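Local coordinates for histidinol dehydrogenase (Elizabethkingia anophelis NUHP1, PDB 6AN0), which probably catalyses the last two oxidations of histidine biosynthesis, taking L-histidinol through L-histidinaldehyde to L-histidine with NAD and zinc, at residues A[56-59]-A[63-66]; A[274-277]-A[281-284]; A[312-315]-A[319-322]. All coordinates share one frame; numbering follows the deposited sequence.

Contact 1. Residues A[56-59]-A[63-66]; sequences YTKK and AYLT
Lys58, near the end of helix 50-61, lays its aliphatic chain along the ring of Tyr64 in the loop that follows. The two side chains run side by side and point the same way. In the conformer described, one of two for Lys58, CD stands almost directly over the ring centre, 3.5 Å from the centroid of the Tyr64 ring and only 8° off the ring normal, a CH-pi contact. A bend at chi3 (47°) keeps the end of the chain over the ring, with NZ displaced toward CE2. NZ of Lys58 comes to 4.4 Å from the Tyr64 centroid, 27° off the normal, which adds a tentative cation-pi interaction, since it rests on the same conformer. CG of Tyr64, anti to the backbone N, sets the ring alongside the Lys58 chain. Lys58 is partly exposed and Tyr64 exposed, so this pair forms the outer side of the contact.

The backbones come closest at Lys58 and Ala63. CA of Lys58 lies 3.3 Å from the carbonyl O of Ala63, a CA-H...O contact; no conventional hydrogen bond joins the segments.

The inward side is apolar. CG2 of Thr57 lies 4.1 Å from CD1 of Leu65, the two side chains crossing at about a right angle, and the same methyl approaches O of Ala63 at 3.6 Å. The hydroxyl of Thr57 is engaged within its own helix, where OG1 is hydrogen-bonded to O of Leu53. Thr57, Ala63 and Leu65 are all buried.

Thr57 also lies about 5 Å, side chain to side chain, from Gln194, a predicted NAD-binding residue. Here the loop after helix 50-61 folds back against the C-terminal part of that helix before the chain goes on to helix 72-79.

Contact 2. Residues A[274-277]-A[281-284]; sequences LLTT and ILQQ
Leu274, the first residue of the strand segment, meets helix 279-293 through Leu282: its CD2 lies 3.7 Å from CD1 of Leu282. Both leucines have CG anti to the backbone N (chi1 171° and -178°), which extends each side chain into the strand-helix interface, where one methyl branch of each makes the contact and the chains cross obliquely.

Leu275 turns its side chain to the other side of the sheet, and the strand faces the helix again at Thr276. This residue uses both of its branches. Its methyl CG2 packs 4.0 Å from CG2 of Ile281, the two side chains running antiparallel as they pass, while OG1 of Thr276 lies 3.8 Å from CB of Leu282. The buried hydroxyl is satisfied by the turn between the segments, through a hydrogen bond with O of Asp278.

At Thr277 the strand has ended, and the contact thins to OG1 at 4.2 Å from CD1 of Ile281. No hydrogen bond crosses between the segments.

The helix packs over one face of the parallel sheet: Leu282 also touches Val313 of strand 310-313, and Ile281 reaches Ala247 of strand 242-247. On the other face, Leu275 packs against Cys320 and Phe323 of helix 317-327, so strand 271-276 lies sandwiched between two helices.

Contact 3. Residues A[312-315]-A[319-322]; sequences IVLD and KCIA
Leu314 and Cys320 form the buried part of this contact, on the inner side of a salt bridge between Asp315 and Lys319. Just beyond strand 310-313, Leu314 points toward helix 317-327, with its CB 4.0 Å from SG of Cys320. Its CG is anti to the carbonyl carbon (chi1 -63°), and the chain then carries CD1 along the helix backbone to 4.1 Å from O of Lys319. The leucine therefore touches the cysteine sulfur near its root and the helix main chain at its end. Phe323 and Pro15 also pack on Leu314, extending the apolar layer under the helix.

The outer side is polar, and both of its residues are exposed. NZ of Lys319 donates to OD1 of Asp315 at 3.2 Å. It comes in on the syn side of the carboxylate but 34° out of its plane. A second, weak bond from NZ of Lys319 to OD2 of Asp315 measures 3.5 Å, so the ammonium group straddles both oxygens unequally. The lysine chain is extended beyond CG, and its CD also passes 3.2 Å from OD1 of Asp315. This ion pair spans the turn between strand and helix at the solvent side, where its electrostatic contribution is probably reduced by water.

Between the segments, the OG of Ser316 is hydrogen-bonded to N of Lys319 in the first turn of the helix. A parallel strand followed by a short connection and a helix laid against the sheet is the beta-alpha unit of an alpha/beta domain, here away from the annotated sites.

Along the chain the contacts come in series, contact 1 first, then contact 2, then contact 3. Contact 1 stands apart in a helical region, its centre 50 Å from that of contact 2 and 52 Å from that of contact 3, on the opposite side of the chain's centre from the latter. Contacts 2 and 3 have centres 10 Å apart and share the six-stranded parallel sheet, in which strands 271-276 and 310-313 are neighbours, joined by probable hydrogen bonds such as Leu274 O to Ile312 N at 2.7 Å. Their helices, 279-293 and 317-327, cover opposite faces of that sheet, giving a three-layered alpha/beta architecture.

Contact 1. Residues A[56-59]-A[63-66]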
ATOM      1  N   TYR A  56      26.759   9.214 -14.000  1.00 24.27           N
ATOM      2  CA  TYR A  56      25.505   9.088 -14.736  1.00 22.83           C
ATOM      3  C   TYR A  56      24.886  10.447 -15.025  1.00 28.47           C
ATOM      4  O   TYR A  56      24.243  10.622 -16.064  1.00 28.36           O
ATOM      5  CB  TYR A  56      24.504   8.214 -13.960  1.00 24.37           C
ATOM      6  CG  TYR A  56      24.738   6.739 -14.187  1.00 25.40           C
ATOM      7  CD1 TYR A  56      25.664   6.042 -13.431  1.00 27.49           C
ATOM      8  CD2 TYR A  56      24.055   6.051 -15.183  1.00 33.37           C
ATOM      9  CE1 TYR A  56      25.896   4.698 -13.650  1.00 28.06           C
ATOM     10  CE2 TYR A  56      24.285   4.710 -15.411  1.00 30.85           C
ATOM     11  CZ  TYR A  56      25.205   4.040 -14.639  1.00 27.01           C
ATOM     12  OH  TYR A  56      25.437   2.703 -14.854  1.00 26.94           O
ATOM     13  N   THR A  57      25.052  11.416 -14.126  1.00 26.83           N
ATOM     14  CA  THR A  57      24.534  12.749 -14.415  1.00 23.74           C
ATOM     15  C   THR A  57      25.275  13.365 -15.592  1.00 26.79           C
ATOM     16  O   THR A  57      24.659  13.962 -16.485  1.00 28.70           O
ATOM     17  CB  THR A  57      24.628  13.618 -13.160  1.00 27.27           C
ATOM     18  OG1 THR A  57      23.827  13.016 -12.133  1.00 27.51           O
ATOM     19  CG2 THR A  57      24.109  15.020 -13.428  1.00 29.84           C
ATOM     20  N   LYS A  58      26.598  13.197 -15.620  1.00 25.72           N
ATOM     21  CA  LYS A  58      27.381  13.627 -16.774  0.60 28.90           C
ATOM     22  C   LYS A  58      26.856  13.017 -18.061  1.00 34.98           C
ATOM     23  O   LYS A  58      26.761  13.702 -19.090  1.00 33.40           O
ATOM     24  CB  LYS A  58      28.849  13.231 -16.614  0.60 33.72           C
ATOM     25  CG  LYS A  58      29.672  14.072 -15.685  0.60 31.66           C
ATOM     26  CD  LYS A  58      31.098  13.534 -15.656  0.60 40.66           C
ATOM     27  CE  LYS A  58      31.620  13.282 -17.076  0.60 46.16           C
ATOM     28  NZ  LYS A  58      32.977  12.656 -17.108  0.60 52.44           N
ATOM     29  N   LYS A  59      26.520  11.724 -18.026  1.00 33.31           N
ATOM     30  CA  LYS A  59      26.169  10.998 -19.242  1.00 32.14           C
ATOM     31  C   LYS A  59      24.782  11.376 -19.741  1.00 30.23           C
ATOM     32  O   LYS A  59      24.579  11.563 -20.942  1.00 30.50           O
ATOM     33  CB  LYS A  59      26.252   9.490 -18.987  1.00 32.87           C
ATOM     34  CG  LYS A  59      25.794   8.645 -20.175  1.00 31.07           C
ATOM     35  CD  LYS A  59      26.218   7.175 -20.039  1.00 36.51           C
ATOM     36  CE  LYS A  59      25.532   6.300 -21.083  1.00 43.35           C
ATOM     37  NZ  LYS A  59      26.029   4.892 -21.100  1.00 42.21           N
ATOM     38  N   ALA A  63      25.602  17.358 -17.568  1.00 31.97           N
ATOM     39  CA  ALA A  63      26.107  18.295 -16.577  1.00 31.03           C
ATOM     40  C   ALA A  63      27.166  17.591 -15.745  1.00 31.59           C
ATOM     41  O   ALA A  63      26.918  16.510 -15.212  1.00 34.19           O
ATOM     42  CB  ALA A  63      24.981  18.820 -15.673  1.00 31.57           C
ATOM     43  N   TYR A  64      28.348  18.197 -15.649  1.00 31.01           N
ATOM     44  CA  TYR A  64      29.438  17.667 -14.838  1.00 34.72           C
ATOM     45  C   TYR A  64      29.394  18.424 -13.516  1.00 34.59           C
ATOM     46  O   TYR A  64      29.833  19.570 -13.433  1.00 34.77           O
ATOM     47  CB  TYR A  64      30.776  17.833 -15.561  1.00 31.38           C
ATOM     48  CG  TYR A  64      31.922  17.001 -15.017  1.00 41.05           C
ATOM     49  CD1 TYR A  64      31.874  16.447 -13.742  1.00 50.57           C
ATOM     50  CD2 TYR A  64      33.066  16.772 -15.790  1.00 36.61           C
ATOM     51  CE1 TYR A  64      32.926  15.690 -13.249  1.00 55.95           C
ATOM     52  CE2 TYR A  64      34.119  16.019 -15.303  1.00 42.32           C
ATOM     53  CZ  TYR A  64      34.047  15.484 -14.035  1.00 55.90           C
ATOM     54  OH  TYR A  64      35.093  14.733 -13.552  1.00 50.01           O
ATOM     55  N   LEU A  65      28.842  17.792 -12.486  1.00 30.34           N
ATOM     56  CA  LEU A  65      28.677  18.453 -11.201  1.00 30.65           C
ATOM     57  C   LEU A  65      29.893  18.250 -10.310  1.00 31.98           C
ATOM     58  O   LEU A  65      30.591  17.236 -10.396  1.00 40.83           O
ATOM     59  CB  LEU A  65      27.444  17.923 -10.478  1.00 25.61           C
ATOM     60  CG  LEU A  65      26.082  18.143 -11.116  1.00 28.70           C
ATOM     61  CD1 LEU A  65      25.035  17.493 -10.234  1.00 31.16           C
ATOM     62  CD2 LEU A  65      25.837  19.628 -11.279  1.00 38.11           C
ATOM     63  N   THR A  66      30.143  19.237  -9.448  1.00 35.44           N
ATOM     64  CA  THR A  66      31.056  19.047  -8.328  1.00 32.48           C
ATOM     65  C   THR A  66      30.307  18.620  -7.071  1.00 38.29           C
ATOM     66  O   THR A  66      30.739  17.697  -6.375  1.00 38.80           O
ATOM     67  CB  THR A  66      31.837  20.325  -8.036  1.00 44.31           C
ATOM     68  OG1 THR A  66      32.402  20.828  -9.253  1.00 51.22           O
ATOM     69  CG2 THR A  66      32.960  20.031  -7.055  1.00 46.93           C
TER

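Contact 2. Residues A[274-277]-A[281-284]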
ATOM      1  N   LEU A 274     -14.969  10.670 -23.187  1.00 26.21           N
ATOM      2  CA  LEU A 274     -16.187  11.455 -22.990  1.00 27.13           C
ATOM      3  C   LEU A 274     -17.401  10.548 -23.166  1.00 27.13           C
ATOM      4  O   LEU A 274     -17.596   9.965 -24.238  1.00 26.12           O
ATOM      5  CB  LEU A 274     -16.244  12.633 -23.970  1.00 26.07           C
ATOM      6  CG  LEU A 274     -17.548  13.444 -24.040  1.00 26.52           C
ATOM      7  CD1 LEU A 274     -17.882  14.075 -22.690  1.00 24.09           C
ATOM      8  CD2 LEU A 274     -17.463  14.520 -25.122  1.00 24.02           C
ATOM      9  N   LEU A 275     -18.205  10.420 -22.112  1.00 22.10           N
ATOM     10  CA  LEU A 275     -19.473   9.701 -22.146  1.00 24.14           C
ATOM     11  C   LEU A 275     -20.592  10.727 -22.083  1.00 24.50           C
ATOM     12  O   LEU A 275     -20.582  11.587 -21.196  1.00 24.15           O
ATOM     13  CB  LEU A 275     -19.596   8.728 -20.963  1.00 21.91           C
ATOM     14  CG  LEU A 275     -18.466   7.723 -20.718  1.00 21.06           C
ATOM     15  CD1 LEU A 275     -18.825   6.841 -19.527  1.00 18.76           C
ATOM     16  CD2 LEU A 275     -18.218   6.879 -21.955  1.00 23.16           C
ATOM     17  N   THR A 276     -21.531  10.672 -23.029  1.00 25.01           N
ATOM     18  CA  THR A 276     -22.662  11.595 -23.010  1.00 30.91           C
ATOM     19  C   THR A 276     -23.963  10.810 -23.082  1.00 35.01           C
ATOM     20  O   THR A 276     -23.999   9.688 -23.596  1.00 38.84           O
ATOM     21  CB  THR A 276     -22.620  12.622 -24.171  1.00 35.00           C
ATOM     22  OG1 THR A 276     -22.890  11.963 -25.413  1.00 41.24           O
ATOM     23  CG2 THR A 276     -21.272  13.305 -24.262  1.00 36.77           C
ATOM     24  N   THR A 277     -25.042  11.408 -22.565  1.00 29.51           N
ATOM     25  CA  THR A 277     -26.351  10.778 -22.678  1.00 34.00           C
ATOM     26  C   THR A 277     -27.108  11.159 -23.946  1.00 40.16           C
ATOM     27  O   THR A 277     -28.188  10.608 -24.177  1.00 39.67           O
ATOM     28  CB  THR A 277     -27.242  11.086 -21.462  1.00 37.71           C
ATOM     29  OG1 THR A 277     -27.358  12.504 -21.274  1.00 37.01           O
ATOM     30  CG2 THR A 277     -26.676  10.437 -20.208  1.00 39.60           C
ATOM     31  N   ILE A 281     -25.010  16.671 -27.278  1.00 34.80           N
ATOM     32  CA  ILE A 281     -23.954  17.075 -26.352  1.00 31.95           C
ATOM     33  C   ILE A 281     -22.591  16.673 -26.894  1.00 32.44           C
ATOM     34  O   ILE A 281     -21.620  17.435 -26.809  1.00 31.83           O
ATOM     35  CB  ILE A 281     -24.196  16.459 -24.961  1.00 33.09           C
ATOM     36  CG1 ILE A 281     -25.552  16.899 -24.404  1.00 50.17           C
ATOM     37  CG2 ILE A 281     -23.055  16.821 -24.007  1.00 34.54           C
ATOM     38  CD1 ILE A 281     -26.229  15.821 -23.589  1.00 51.96           C
ATOM     39  N   LEU A 282     -22.488  15.451 -27.422  1.00 30.73           N
ATOM     40  CA  LEU A 282     -21.232  14.998 -28.009  1.00 33.48           C
ATOM     41  C   LEU A 282     -20.810  15.894 -29.169  1.00 27.03           C
ATOM     42  O   LEU A 282     -19.661  16.347 -29.231  1.00 31.22           O
ATOM     43  CB  LEU A 282     -21.368  13.545 -28.464  1.00 30.48           C
ATOM     44  CG  LEU A 282     -20.100  12.932 -29.058  1.00 37.33           C
ATOM     45  CD1 LEU A 282     -18.964  12.874 -28.030  1.00 29.89           C
ATOM     46  CD2 LEU A 282     -20.400  11.554 -29.616  1.00 42.15           C
ATOM     47  N   GLN A 283     -21.733  16.174 -30.095  1.00 32.83           N
ATOM     48  CA  GLN A 283     -21.385  16.987 -31.259  1.00 33.01           C
ATOM     49  C   GLN A 283     -20.968  18.400 -30.856  1.00 35.12           C
ATOM     50  O   GLN A 283     -19.986  18.936 -31.383  1.00 31.87           O
ATOM     51  CB  GLN A 283     -22.558  17.019 -32.243  1.00 35.57           C
ATOM     52  N   GLN A 284     -21.695  19.025 -29.924  1.00 35.38           N
ATOM     53  CA  GLN A 284     -21.328  20.375 -29.500  1.00 33.28           C
ATOM     54  C   GLN A 284     -19.974  20.390 -28.800  1.00 34.31           C
ATOM     55  O   GLN A 284     -19.173  21.314 -28.999  1.00 34.08           O
ATOM     56  CB  GLN A 284     -22.399  20.958 -28.583  1.00 35.12           C
ATOM     57  CG  GLN A 284     -23.631  21.465 -29.301  1.00 52.79           C
ATOM     58  CD  GLN A 284     -24.580  22.183 -28.362  1.00 72.17           C
ATOM     59  OE1 GLN A 284     -24.167  23.053 -27.591  1.00 80.74           O
ATOM     60  NE2 GLN A 284     -25.856  21.815 -28.411  1.00 71.63           N
TER

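Contact 3. Residues A[312-315]-A[319-322]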
ATOM      1  N   ILE A 312     -18.316   8.571 -26.488  1.00 29.27           N
ATOM      2  CA  ILE A 312     -19.276   7.472 -26.480  1.00 30.08           C
ATOM      3  C   ILE A 312     -20.628   7.991 -26.012  1.00 34.93           C
ATOM      4  O   ILE A 312     -20.722   8.619 -24.952  1.00 33.25           O
ATOM      5  CB  ILE A 312     -18.793   6.323 -25.572  1.00 30.59           C
ATOM      6  CG1 ILE A 312     -17.370   5.908 -25.967  1.00 37.65           C
ATOM      7  CG2 ILE A 312     -19.763   5.140 -25.645  1.00 34.99           C
ATOM      8  CD1 ILE A 312     -16.706   4.949 -25.005  1.00 35.44           C
ATOM      9  N   VAL A 313     -21.673   7.711 -26.786  1.00 34.57           N
ATOM     10  CA  VAL A 313     -23.044   8.018 -26.388  1.00 32.84           C
ATOM     11  C   VAL A 313     -23.667   6.775 -25.767  1.00 30.04           C
ATOM     12  O   VAL A 313     -23.670   5.697 -26.373  1.00 32.81           O
ATOM     13  CB  VAL A 313     -23.885   8.520 -27.574  1.00 34.13           C
ATOM     14  CG1 VAL A 313     -25.313   8.761 -27.118  1.00 36.62           C
ATOM     15  CG2 VAL A 313     -23.290   9.793 -28.131  1.00 34.11           C
ATOM     16  N   LEU A 314     -24.189   6.927 -24.555  1.00 32.27           N
ATOM     17  CA  LEU A 314     -24.882   5.873 -23.830  1.00 31.11           C
ATOM     18  C   LEU A 314     -26.192   6.442 -23.301  1.00 42.00           C
ATOM     19  O   LEU A 314     -26.247   7.608 -22.903  1.00 51.44           O
ATOM     20  CB  LEU A 314     -24.004   5.336 -22.678  1.00 26.38           C
ATOM     21  CG  LEU A 314     -22.694   4.659 -23.101  1.00 34.62           C
ATOM     22  CD1 LEU A 314     -21.741   4.429 -21.911  1.00 34.75           C
ATOM     23  CD2 LEU A 314     -22.977   3.349 -23.847  1.00 37.59           C
ATOM     24  N   ASP A 315     -27.242   5.624 -23.277  1.00 39.53           N
ATOM     25  CA  ASP A 315     -28.594   6.164 -23.180  1.00 38.51           C
ATOM     26  C   ASP A 315     -29.064   6.419 -21.747  1.00 43.19           C
ATOM     27  O   ASP A 315     -30.255   6.659 -21.543  1.00 51.68           O
ATOM     28  CB  ASP A 315     -29.589   5.253 -23.915  1.00 49.40           C
ATOM     29  CG  ASP A 315     -29.643   3.844 -23.356  1.00 61.29           C
ATOM     30  OD1 ASP A 315     -29.066   3.581 -22.281  1.00 67.47           O
ATOM     31  OD2 ASP A 315     -30.279   2.988 -24.009  1.00 70.86           O
ATOM     32  N   LYS A 319     -25.891   3.932 -17.104  1.00 33.64           N
ATOM     33  CA  LYS A 319     -25.014   3.193 -18.012  1.00 35.79           C
ATOM     34  C   LYS A 319     -23.634   3.837 -18.091  1.00 36.25           C
ATOM     35  O   LYS A 319     -22.614   3.133 -18.136  1.00 28.00           O
ATOM     36  CB  LYS A 319     -25.632   3.114 -19.409  1.00 34.12           C
ATOM     37  CG  LYS A 319     -26.081   1.733 -19.813  1.00 42.35           C
ATOM     38  CD  LYS A 319     -26.658   1.751 -21.216  1.00 43.35           C
ATOM     39  CE  LYS A 319     -27.487   0.513 -21.486  1.00 56.59           C
ATOM     40  NZ  LYS A 319     -28.105   0.580 -22.830  1.00 60.42           N
ATOM     41  N   CYS A 320     -23.584   5.172 -18.125  1.00 25.79           N
ATOM     42  CA  CYS A 320     -22.299   5.865 -18.148  1.00 23.47           C
ATOM     43  C   CYS A 320     -21.468   5.524 -16.918  1.00 27.35           C
ATOM     44  O   CYS A 320     -20.259   5.284 -17.025  1.00 26.41           O
ATOM     45  CB  CYS A 320     -22.512   7.377 -18.237  1.00 21.75           C
ATOM     46  SG  CYS A 320     -23.214   7.980 -19.801  1.00 27.83           S
ATOM     47  N   ILE A 321     -22.100   5.516 -15.737  1.00 28.07           N
ATOM     48  CA  ILE A 321     -21.402   5.164 -14.500  1.00 25.23           C
ATOM     49  C   ILE A 321     -20.879   3.734 -14.572  1.00 28.60           C
ATOM     50  O   ILE A 321     -19.757   3.443 -14.133  1.00 26.88           O
ATOM     51  CB  ILE A 321     -22.338   5.351 -13.288  1.00 30.87           C
ATOM     52  CG1 ILE A 321     -22.778   6.816 -13.138  1.00 30.56           C
ATOM     53  CG2 ILE A 321     -21.676   4.840 -12.004  1.00 31.42           C
ATOM     54  CD1 ILE A 321     -21.741   7.705 -12.518  1.00 45.27           C
ATOM     55  N   ALA A 322     -21.691   2.813 -15.108  1.00 27.97           N
ATOM     56  CA  ALA A 322     -21.259   1.423 -15.217  1.00 29.51           C
ATOM     57  C   ALA A 322     -20.061   1.298 -16.147  1.00 29.41           C
ATOM     58  O   ALA A 322     -19.109   0.574 -15.844  1.00 27.19           O
ATOM     59  CB  ALA A 322     -22.418   0.536 -15.692  1.00 30.92           C
TER